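Local coordinates for protein putative acyl-CoA dehydrogenase (Burkholderia xenovorans, PDB 5JSC) that belongs to the acyl-CoA dehydrogenase family of flavoproteins and binds flavin-adenine dinucleotide, in a tetrameric assembly, at residues A140-E148 with D185-T193; A168-S179 with P227-V238. All coordinates share one frame; numbering follows the deposited sequence. Where two conformers were deposited one is given.

Interaction 1 of 2, residues A140-E148 with D185-T193; sequences AIAAFALSE and DFYVVFART. With FAD (flavin-adenine dinucleotide), chain M.
Backbone hydrogen bonds zip 140-148 to 185-193 in parallel: V188 N gives to A143 O, A145 N to V188 O at 2.7 Å, and F190 N to A145 O. At the start of the pairing D185 grips I141 twice. Its own N reaches I141 O in the carbonyl plane, while OD2 takes I141 N on its anti lone pair at 2.8 Å, nearly straight (170°). Strand 144-145 is the outermost strand, within this chain, of a mixed four-stranded sheet in the family's middle domain; the edge of F144 turned from V188, with loop residues L146 and S147, binds the flavin. F144 O accepts from FAD N3 (2.8 Å), L146 N and S147 N both donate to FAD O2, and S147 OG donates to FAD N1 at 2.8 Å, so the pyrimidine rim of the flavin is read mostly by main chain. Among the aromatic contacts, F190 turns its edge toward the face of F144 in an offset edge-to-face pair, planes 63° and their CE1 atoms 3.5 Å apart. L146 CD1 lies 3.7 Å from F190 CD1; CG anti to N (chi1 -177°) carries the side chain toward F190, and the second torsion turns CD1 onto the ring. A142 CA sits over one face of F186 as a CH-pi contact, and A142 CB meets F186 CZ at 3.5 Å. A143 CB approaches Y187 CD2 to 3.4 Å.

Interaction 2 of 2, residues A168-S179 with P227-V238; sequences AYVLDGDKTWIS and PLARLHFAGARV. With FAD (flavin-adenine dinucleotide), chain M.
An antiparallel pairing in the middle domain's five-stranded sheet joins 168-179 to 227-238, interrupted by a G1 bulge where G235 and A236 both face L171, and by a second bulge between K175 and I178. Main-chain bonds join each section: Y169 N to V238 O, F233 N to G173 O (2.7 Å), and I178 N to A229 O. Beside the G1 bulge, D172 OD1 receives G235 N from above the carboxylate plane and a water that also donates to F233 O. L171 and F233 run alongside each other on the same face, L171 CB 3.9 Å from F233 CD2; L171 CD1 meets V238 CG2. D174 splits its carboxylate: OD1 takes H232 ND1 at 2.5 Å on the syn side, and OD2 takes R230 NE at 2.8 Å on its anti lone pair. A straight R230 side chain delivers NE to OD2 in a salt bridge, the guanidinium nearly perpendicular to the carboxylate (88°). Beyond the second bulge S179 N donates to FAD O4 (2.9 Å) and S179 OG to FAD N5 (2.9 Å). With both oxygens of D174 engaged, its rotation is restrained, and the paired arginine and the N-H donated by H232 would probably favour the ionised carboxylate.

How the interactions relate
Interactions 1 and 2 lie in the middle domain with centres 8 Å apart, and their segments alternate along the chain: 140-148, 168-179, 185-193, 227-238. Each belongs to a different sheet, mixed for interaction 1 and antiparallel for interaction 2, and the sheets pack together, L171 and F233 touching V189 and I178 and L231 touching Y187. K175 bridges them: its NZ forms a salt bridge with E148 OE2 and probably hydrogen-bonds to L146 O, with F190 O also close by. Both contacts touch the same flavin, through 144-147 and through 177-179 with L228, so both sheets contribute to an FAD site completed by R287 and G359 of the second subunit and other residues of this chain.

Interaction 1 of 2, residues A140-E148 with D185-T193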
# COMPACT_ATOMS: atom_id res chain seq x y z
N ALA C 140 -23.07 36.96 10.74
CA ALA C 140 -21.90 36.92 11.61
C ALA C 140 -21.03 35.74 11.20
O ALA C 140 -21.54 34.62 11.08
CB ALA C 140 -22.27 36.77 13.09
N ILE C 141 -19.74 35.99 11.00
CA ILE C 141 -18.79 34.96 10.60
C ILE C 141 -18.14 34.38 11.85
O ILE C 141 -17.59 35.12 12.68
CB ILE C 141 -17.74 35.55 9.64
CG1 ILE C 141 -18.43 36.05 8.36
CG2 ILE C 141 -16.67 34.52 9.31
CD1 ILE C 141 -17.50 36.74 7.38
N ALA C 142 -18.19 33.06 11.99
CA ALA C 142 -17.73 32.35 13.18
C ALA C 142 -16.31 31.82 13.00
O ALA C 142 -15.83 31.66 11.88
CB ALA C 142 -18.67 31.19 13.51
N ALA C 143 -15.66 31.54 14.13
CA ALA C 143 -14.33 30.96 14.12
C ALA C 143 -14.10 30.17 15.41
O ALA C 143 -14.71 30.46 16.45
CB ALA C 143 -13.25 32.03 13.95
N PHE C 144 -13.20 29.20 15.33
CA PHE C 144 -12.93 28.20 16.36
C PHE C 144 -11.44 28.25 16.64
O PHE C 144 -10.64 27.83 15.81
CB PHE C 144 -13.36 26.82 15.85
CG PHE C 144 -13.19 25.68 16.81
CD1 PHE C 144 -14.15 25.42 17.78
CD2 PHE C 144 -12.12 24.80 16.69
CE1 PHE C 144 -14.02 24.34 18.64
CE2 PHE C 144 -11.99 23.70 17.54
CZ PHE C 144 -12.94 23.48 18.52
N ALA C 145 -11.05 28.80 17.79
CA ALA C 145 -9.64 29.10 18.07
C ALA C 145 -9.10 28.18 19.16
O ALA C 145 -9.18 28.48 20.36
CB ALA C 145 -9.45 30.58 18.43
N LEU C 146 -8.51 27.06 18.74
CA LEU C 146 -8.01 26.02 19.62
C LEU C 146 -6.50 25.85 19.50
O LEU C 146 -5.79 25.87 20.52
CB LEU C 146 -8.72 24.69 19.29
CG LEU C 146 -8.37 23.49 20.17
CD1 LEU C 146 -8.73 23.79 21.62
CD2 LEU C 146 -9.09 22.22 19.67
N SER C 147 -6.00 25.70 18.28
CA SER C 147 -4.59 25.41 18.03
C SER C 147 -3.69 26.60 18.34
O SER C 147 -4.08 27.77 18.21
CB SER C 147 -4.40 25.02 16.56
OG SER C 147 -5.19 23.89 16.24
N GLU C 148 -2.45 26.29 18.72
CA GLU C 148 -1.43 27.26 19.08
C GLU C 148 -0.16 26.94 18.32
O GLU C 148 0.03 25.80 17.87
CB GLU C 148 -1.16 27.22 20.59
CG GLU C 148 -2.42 27.48 21.40
CD GLU C 148 -2.19 27.51 22.88
OE1 GLU C 148 -1.11 27.08 23.34
OE2 GLU C 148 -3.11 27.97 23.59
N ASP C 185 -16.34 37.57 13.00
CA ASP C 185 -16.95 38.51 13.93
C ASP C 185 -16.78 38.10 15.38
O ASP C 185 -16.87 38.95 16.28
CB ASP C 185 -18.44 38.66 13.59
CG ASP C 185 -18.65 39.36 12.27
OD1 ASP C 185 -18.34 40.57 12.19
OD2 ASP C 185 -19.10 38.71 11.30
N PHE C 186 -16.51 36.82 15.63
CA PHE C 186 -16.19 36.35 16.97
C PHE C 186 -15.38 35.08 16.84
O PHE C 186 -15.41 34.40 15.79
CB PHE C 186 -17.46 36.11 17.81
CG PHE C 186 -18.31 34.98 17.29
CD1 PHE C 186 -18.06 33.66 17.68
CD2 PHE C 186 -19.34 35.23 16.39
CE1 PHE C 186 -18.84 32.62 17.18
CE2 PHE C 186 -20.11 34.20 15.90
CZ PHE C 186 -19.86 32.88 16.30
N TYR C 187 -14.68 34.75 17.92
CA TYR C 187 -13.86 33.55 18.03
C TYR C 187 -14.29 32.81 19.28
O TYR C 187 -14.37 33.41 20.35
CB TYR C 187 -12.37 33.91 18.13
CG TYR C 187 -11.86 34.68 16.94
CD1 TYR C 187 -11.95 36.06 16.89
CD2 TYR C 187 -11.29 34.01 15.87
CE1 TYR C 187 -11.49 36.76 15.79
CE2 TYR C 187 -10.83 34.70 14.77
CZ TYR C 187 -10.93 36.07 14.73
OH TYR C 187 -10.47 36.75 13.61
N VAL C 188 -14.56 31.51 19.16
CA VAL C 188 -14.64 30.66 20.34
C VAL C 188 -13.21 30.28 20.71
O VAL C 188 -12.54 29.55 19.97
CB VAL C 188 -15.51 29.42 20.11
CG1 VAL C 188 -15.45 28.50 21.32
CG2 VAL C 188 -16.95 29.82 19.85
N VAL C 189 -12.73 30.79 21.84
CA VAL C 189 -11.32 30.68 22.24
C VAL C 189 -11.22 29.75 23.44
O VAL C 189 -11.95 29.94 24.43
CB VAL C 189 -10.72 32.05 22.57
CG1 VAL C 189 -9.24 31.92 22.98
CG2 VAL C 189 -10.87 33.02 21.40
N PHE C 190 -10.31 28.79 23.38
CA PHE C 190 -10.04 27.90 24.50
C PHE C 190 -8.74 28.33 25.16
O PHE C 190 -7.75 28.57 24.47
CB PHE C 190 -9.98 26.44 24.04
CG PHE C 190 -11.27 25.99 23.41
CD1 PHE C 190 -11.52 26.25 22.07
CD2 PHE C 190 -12.25 25.37 24.18
CE1 PHE C 190 -12.73 25.87 21.49
CE2 PHE C 190 -13.45 24.98 23.60
CZ PHE C 190 -13.69 25.24 22.25
N ALA C 191 -8.77 28.48 26.49
CA ALA C 191 -7.64 29.05 27.20
C ALA C 191 -7.48 28.34 28.54
O ALA C 191 -8.43 27.79 29.09
CB ALA C 191 -7.82 30.56 27.44
N ARG C 192 -6.25 28.37 29.06
CA ARG C 192 -5.97 27.71 30.34
C ARG C 192 -6.35 28.63 31.49
O ARG C 192 -5.73 29.67 31.70
CB ARG C 192 -4.49 27.32 30.44
CG ARG C 192 -4.17 26.63 31.76
CD ARG C 192 -2.79 25.95 31.73
NE ARG C 192 -2.70 25.11 30.54
CZ ARG C 192 -3.27 23.91 30.43
NH1 ARG C 192 -3.95 23.38 31.43
NH2 ARG C 192 -3.18 23.25 29.28
N THR C 193 -7.36 28.22 32.26
CA THR C 193 -7.75 28.93 33.47
C THR C 193 -7.18 28.31 34.73
O THR C 193 -7.18 28.96 35.78
CB THR C 193 -9.28 29.01 33.57
OG1 THR C 193 -9.85 27.74 33.25
CG2 THR C 193 -9.82 30.05 32.60
PA FAD M . 1.62 18.88 15.52
O1A FAD M . 0.71 18.84 16.70
O2A FAD M . 3.05 19.37 15.76
O5B FAD M . 1.64 17.43 14.88
C5B FAD M . 2.53 17.15 13.79
C4B FAD M . 2.19 15.76 13.31
O4B FAD M . 2.49 14.82 14.35
C3B FAD M . 0.71 15.52 13.03
O3B FAD M . 0.28 16.04 11.78
C2B FAD M . 0.62 13.99 13.13
O2B FAD M . 1.02 13.40 11.89
C1B FAD M . 1.68 13.67 14.20
N9A FAD M . 1.14 13.33 15.52
C8A FAD M . 0.34 14.10 16.32
N7A FAD M . 0.09 13.57 17.49
C5A FAD M . 0.77 12.36 17.46
C6A FAD M . 0.92 11.33 18.41
N6A FAD M . 0.35 11.34 19.61
N1A FAD M . 1.68 10.26 18.07
C2A FAD M . 2.24 10.23 16.85
N3A FAD M . 2.17 11.15 15.87
C4A FAD M . 1.42 12.20 16.25
N1 FAD M . -6.91 24.98 14.26
C2 FAD M . -7.86 25.67 14.97
O2 FAD M . -7.82 25.75 16.21
N3 FAD M . -8.87 26.30 14.31
C4 FAD M . -9.06 26.32 12.94
O4 FAD M . -9.95 26.99 12.44
C4X FAD M . -8.08 25.57 12.20
N5 FAD M . -8.15 25.60 10.90
C5X FAD M . -7.09 25.05 10.18
C6 FAD M . -7.08 25.20 8.79
C7 FAD M . -5.99 24.76 8.04
C7M FAD M . -5.99 25.00 6.55
C8 FAD M . -4.91 24.13 8.68
C8M FAD M . -3.72 23.64 7.90
C9 FAD M . -4.94 23.96 10.06
C9A FAD M . -6.02 24.42 10.81
N10 FAD M . -6.03 24.34 12.22
C10 FAD M . -7.03 24.94 12.95
C1' FAD M . -4.87 23.76 12.92
C2' FAD M . -4.87 22.24 12.91
O2' FAD M . -5.90 21.72 13.75
C3' FAD M . -3.51 21.73 13.40
O3' FAD M . -2.58 22.09 12.39
C4' FAD M . -3.46 20.23 13.65
O4' FAD M . -4.21 19.92 14.83
C5' FAD M . -2.03 19.73 13.80
O5' FAD M . -1.41 20.48 14.87
P FAD M . 0.07 21.07 14.55
O1P FAD M . 0.08 21.82 13.27
O2P FAD M . 0.54 21.84 15.75
O3P FAD M . 0.98 19.78 14.38

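Interaction 2 of 2, residues A168-S179 with P227-V238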
# COMPACT_ATOMS: atom_id res chain seq x y z
N ALA C 168 -13.83 39.87 34.84
CA ALA C 168 -13.31 39.52 33.53
C ALA C 168 -12.18 38.52 33.66
O ALA C 168 -11.64 38.29 34.74
CB ALA C 168 -12.83 40.76 32.76
N TYR C 169 -11.86 37.90 32.53
CA TYR C 169 -10.64 37.13 32.37
C TYR C 169 -9.71 37.90 31.43
O TYR C 169 -10.18 38.55 30.49
CB TYR C 169 -10.92 35.75 31.80
CG TYR C 169 -11.47 34.77 32.81
CD1 TYR C 169 -12.83 34.75 33.11
CD2 TYR C 169 -10.63 33.88 33.47
CE1 TYR C 169 -13.34 33.85 34.03
CE2 TYR C 169 -11.13 32.98 34.39
CZ TYR C 169 -12.48 32.97 34.67
OH TYR C 169 -12.98 32.08 35.59
N VAL C 170 -8.42 37.84 31.71
CA VAL C 170 -7.41 38.51 30.90
C VAL C 170 -6.67 37.43 30.12
O VAL C 170 -6.09 36.51 30.72
CB VAL C 170 -6.43 39.33 31.75
CG1 VAL C 170 -5.47 40.07 30.86
CG2 VAL C 170 -7.20 40.29 32.66
N LEU C 171 -6.68 37.53 28.79
CA LEU C 171 -6.12 36.51 27.92
C LEU C 171 -4.76 36.95 27.36
O LEU C 171 -4.63 38.06 26.85
CB LEU C 171 -7.08 36.17 26.77
CG LEU C 171 -8.17 35.13 27.06
CD1 LEU C 171 -9.07 35.55 28.22
CD2 LEU C 171 -8.99 34.84 25.81
N ASP C 172 -3.77 36.06 27.46
CA ASP C 172 -2.42 36.33 26.98
C ASP C 172 -1.86 35.11 26.27
O ASP C 172 -1.83 34.02 26.85
CB ASP C 172 -1.48 36.72 28.13
CG ASP C 172 -1.80 38.07 28.70
OD1 ASP C 172 -1.39 39.08 28.09
OD2 ASP C 172 -2.46 38.12 29.76
N GLY C 173 -1.39 35.30 25.04
CA GLY C 173 -0.74 34.26 24.28
C GLY C 173 -1.26 34.25 22.86
O GLY C 173 -1.88 35.21 22.40
N ASP C 174 -1.03 33.14 22.16
CA ASP C 174 -1.29 33.07 20.73
C ASP C 174 -2.13 31.85 20.37
O ASP C 174 -1.97 30.78 20.97
CB ASP C 174 0.02 33.03 19.91
CG ASP C 174 0.66 34.41 19.77
OD1 ASP C 174 0.66 35.19 20.73
OD2 ASP C 174 1.15 34.73 18.67
N LYS C 175 -3.01 32.02 19.38
CA LYS C 175 -3.64 30.93 18.66
C LYS C 175 -3.20 31.05 17.21
O LYS C 175 -2.91 32.15 16.75
CB LYS C 175 -5.17 30.98 18.75
CG LYS C 175 -5.74 30.81 20.15
CD LYS C 175 -5.35 29.45 20.73
CE LYS C 175 -6.19 29.14 21.95
NZ LYS C 175 -5.77 27.87 22.62
N THR C 176 -3.14 29.94 16.49
CA THR C 176 -2.75 30.07 15.09
C THR C 176 -3.41 29.00 14.24
O THR C 176 -4.09 28.09 14.74
CB THR C 176 -1.22 30.08 14.94
OG1 THR C 176 -0.89 30.64 13.67
CG2 THR C 176 -0.62 28.66 15.05
N TRP C 177 -3.23 29.14 12.92
CA TRP C 177 -3.96 28.38 11.90
C TRP C 177 -5.46 28.59 12.02
O TRP C 177 -6.24 27.67 11.74
CB TRP C 177 -3.66 26.87 11.94
CG TRP C 177 -2.22 26.50 12.17
CD1 TRP C 177 -1.70 25.85 13.25
CD2 TRP C 177 -1.12 26.76 11.29
NE1 TRP C 177 -0.33 25.69 13.11
CE2 TRP C 177 0.04 26.25 11.91
CE3 TRP C 177 -1.00 27.38 10.04
CZ2 TRP C 177 1.30 26.35 11.33
CZ3 TRP C 177 0.25 27.47 9.46
CH2 TRP C 177 1.39 26.96 10.10
N ILE C 178 -5.89 29.77 12.43
CA ILE C 178 -7.30 29.97 12.78
C ILE C 178 -8.07 30.30 11.50
O ILE C 178 -7.88 31.36 10.90
CB ILE C 178 -7.47 31.07 13.84
CG1 ILE C 178 -6.71 30.69 15.11
CG2 ILE C 178 -8.96 31.28 14.13
CD1 ILE C 178 -6.96 29.26 15.57
N SER C 179 -8.96 29.38 11.10
CA SER C 179 -9.82 29.60 9.95
C SER C 179 -10.73 30.80 10.16
O SER C 179 -11.29 30.99 11.25
CB SER C 179 -10.66 28.35 9.69
OG SER C 179 -9.84 27.28 9.28
N PRO C 227 -9.05 32.01 4.26
CA PRO C 227 -8.74 33.01 5.30
C PRO C 227 -8.22 32.33 6.56
O PRO C 227 -8.92 31.52 7.17
CB PRO C 227 -10.07 33.71 5.54
CG PRO C 227 -10.93 33.36 4.38
CD PRO C 227 -10.46 32.05 3.84
N LEU C 228 -6.99 32.67 6.95
CA LEU C 228 -6.33 32.06 8.09
C LEU C 228 -5.48 33.11 8.79
O LEU C 228 -4.90 33.98 8.14
CB LEU C 228 -5.43 30.89 7.67
CG LEU C 228 -5.99 29.51 7.37
CD1 LEU C 228 -4.91 28.66 6.72
CD2 LEU C 228 -6.48 28.87 8.65
N ALA C 229 -5.41 33.04 10.12
CA ALA C 229 -4.58 34.01 10.82
C ALA C 229 -3.96 33.43 12.08
O ALA C 229 -4.44 32.43 12.65
CB ALA C 229 -5.36 35.28 11.19
N ARG C 230 -2.89 34.08 12.52
CA ARG C 230 -2.36 33.94 13.86
C ARG C 230 -2.94 35.06 14.71
O ARG C 230 -2.88 36.23 14.32
CB ARG C 230 -0.83 34.00 13.87
CG ARG C 230 -0.18 33.81 15.23
CD ARG C 230 1.33 33.56 15.05
NE ARG C 230 2.05 33.52 16.31
CZ ARG C 230 3.23 32.91 16.49
NH1 ARG C 230 3.82 32.28 15.48
NH2 ARG C 230 3.82 32.93 17.68
N LEU C 231 -3.54 34.70 15.84
CA LEU C 231 -4.13 35.66 16.76
C LEU C 231 -3.19 35.84 17.94
O LEU C 231 -2.78 34.86 18.55
CB LEU C 231 -5.48 35.17 17.27
CG LEU C 231 -6.50 34.70 16.24
CD1 LEU C 231 -7.74 34.25 16.97
CD2 LEU C 231 -6.80 35.81 15.27
N HIS C 232 -2.88 37.09 18.27
CA HIS C 232 -2.11 37.39 19.46
C HIS C 232 -3.01 38.08 20.47
O HIS C 232 -3.65 39.08 20.15
CB HIS C 232 -0.90 38.27 19.15
CG HIS C 232 -0.10 38.63 20.37
ND1 HIS C 232 0.60 37.69 21.10
CD2 HIS C 232 0.07 39.81 21.01
CE1 HIS C 232 1.19 38.29 22.13
NE2 HIS C 232 0.88 39.57 22.09
N PHE C 233 -3.06 37.54 21.69
CA PHE C 233 -3.86 38.10 22.76
C PHE C 233 -2.92 38.86 23.69
O PHE C 233 -2.08 38.25 24.36
CB PHE C 233 -4.60 37.00 23.51
CG PHE C 233 -5.65 36.30 22.69
CD1 PHE C 233 -5.29 35.37 21.73
CD2 PHE C 233 -6.99 36.57 22.88
CE1 PHE C 233 -6.25 34.72 20.97
CE2 PHE C 233 -7.97 35.93 22.13
CZ PHE C 233 -7.59 35.00 21.17
N ALA C 234 -3.07 40.18 23.72
CA ALA C 234 -2.21 41.06 24.50
C ALA C 234 -3.05 41.66 25.62
O ALA C 234 -3.55 42.78 25.53
CB ALA C 234 -1.59 42.15 23.61
N GLY C 235 -3.23 40.88 26.69
CA GLY C 235 -4.04 41.36 27.80
C GLY C 235 -5.49 41.58 27.42
O GLY C 235 -6.14 42.49 27.94
N ALA C 236 -6.02 40.76 26.51
CA ALA C 236 -7.38 40.94 26.04
C ALA C 236 -8.37 40.57 27.13
O ALA C 236 -8.30 39.47 27.70
CB ALA C 236 -7.61 40.09 24.79
N ARG C 237 -9.29 41.47 27.43
CA ARG C 237 -10.22 41.27 28.53
C ARG C 237 -11.54 40.72 28.01
O ARG C 237 -12.13 41.28 27.08
CB ARG C 237 -10.45 42.58 29.29
CG ARG C 237 -9.22 43.07 30.02
CD ARG C 237 -9.51 44.33 30.82
NE ARG C 237 -10.43 44.11 31.93
CZ ARG C 237 -10.07 43.67 33.14
NH1 ARG C 237 -8.79 43.41 33.38
NH2 ARG C 237 -10.97 43.49 34.09
N VAL C 238 -11.97 39.62 28.60
CA VAL C 238 -13.18 38.91 28.20
C VAL C 238 -14.07 38.81 29.44
O VAL C 238 -13.65 38.26 30.46
CB VAL C 238 -12.86 37.51 27.65
CG1 VAL C 238 -14.13 36.82 27.17
CG2 VAL C 238 -11.86 37.62 26.51
PA FAD M . 1.62 18.88 15.52
O1A FAD M . 0.71 18.84 16.70
O2A FAD M . 3.05 19.37 15.76
O5B FAD M . 1.64 17.43 14.88
C5B FAD M . 2.53 17.15 13.79
C4B FAD M . 2.19 15.76 13.31
O4B FAD M . 2.49 14.82 14.35
C3B FAD M . 0.71 15.52 13.03
O3B FAD M . 0.28 16.04 11.78
C2B FAD M . 0.62 13.99 13.13
O2B FAD M . 1.02 13.40 11.89
C1B FAD M . 1.68 13.67 14.20
N9A FAD M . 1.14 13.33 15.52
C8A FAD M . 0.34 14.10 16.32
N7A FAD M . 0.09 13.57 17.49
C5A FAD M . 0.77 12.36 17.46
C6A FAD M . 0.92 11.33 18.41
N6A FAD M . 0.35 11.34 19.61
N1A FAD M . 1.68 10.26 18.07
C2A FAD M . 2.24 10.23 16.85
N3A FAD M . 2.17 11.15 15.87
C4A FAD M . 1.42 12.20 16.25
N1 FAD M . -6.91 24.98 14.26
C2 FAD M . -7.86 25.67 14.97
O2 FAD M . -7.82 25.75 16.21
N3 FAD M . -8.87 26.30 14.31
C4 FAD M . -9.06 26.32 12.94
O4 FAD M . -9.95 26.99 12.44
C4X FAD M . -8.08 25.57 12.20
N5 FAD M . -8.15 25.60 10.90
C5X FAD M . -7.09 25.05 10.18
C6 FAD M . -7.08 25.20 8.79
C7 FAD M . -5.99 24.76 8.04
C7M FAD M . -5.99 25.00 6.55
C8 FAD M . -4.91 24.13 8.68
C8M FAD M . -3.72 23.64 7.90
C9 FAD M . -4.94 23.96 10.06
C9A FAD M . -6.02 24.42 10.81
N10 FAD M . -6.03 24.34 12.22
C10 FAD M . -7.03 24.94 12.95
C1' FAD M . -4.87 23.76 12.92
C2' FAD M . -4.87 22.24 12.91
O2' FAD M . -5.90 21.72 13.75
C3' FAD M . -3.51 21.73 13.40
O3' FAD M . -2.58 22.09 12.39
C4' FAD M . -3.46 20.23 13.65
O4' FAD M . -4.21 19.92 14.83
C5' FAD M . -2.03 19.73 13.80
O5' FAD M . -1.41 20.48 14.87
P FAD M . 0.07 21.07 14.55
O1P FAD M . 0.08 21.82 13.27
O2P FAD M . 0.54 21.84 15.75
O3P FAD M . 0.98 19.78 14.38
O HOH W 1 0.38 38.66 25.78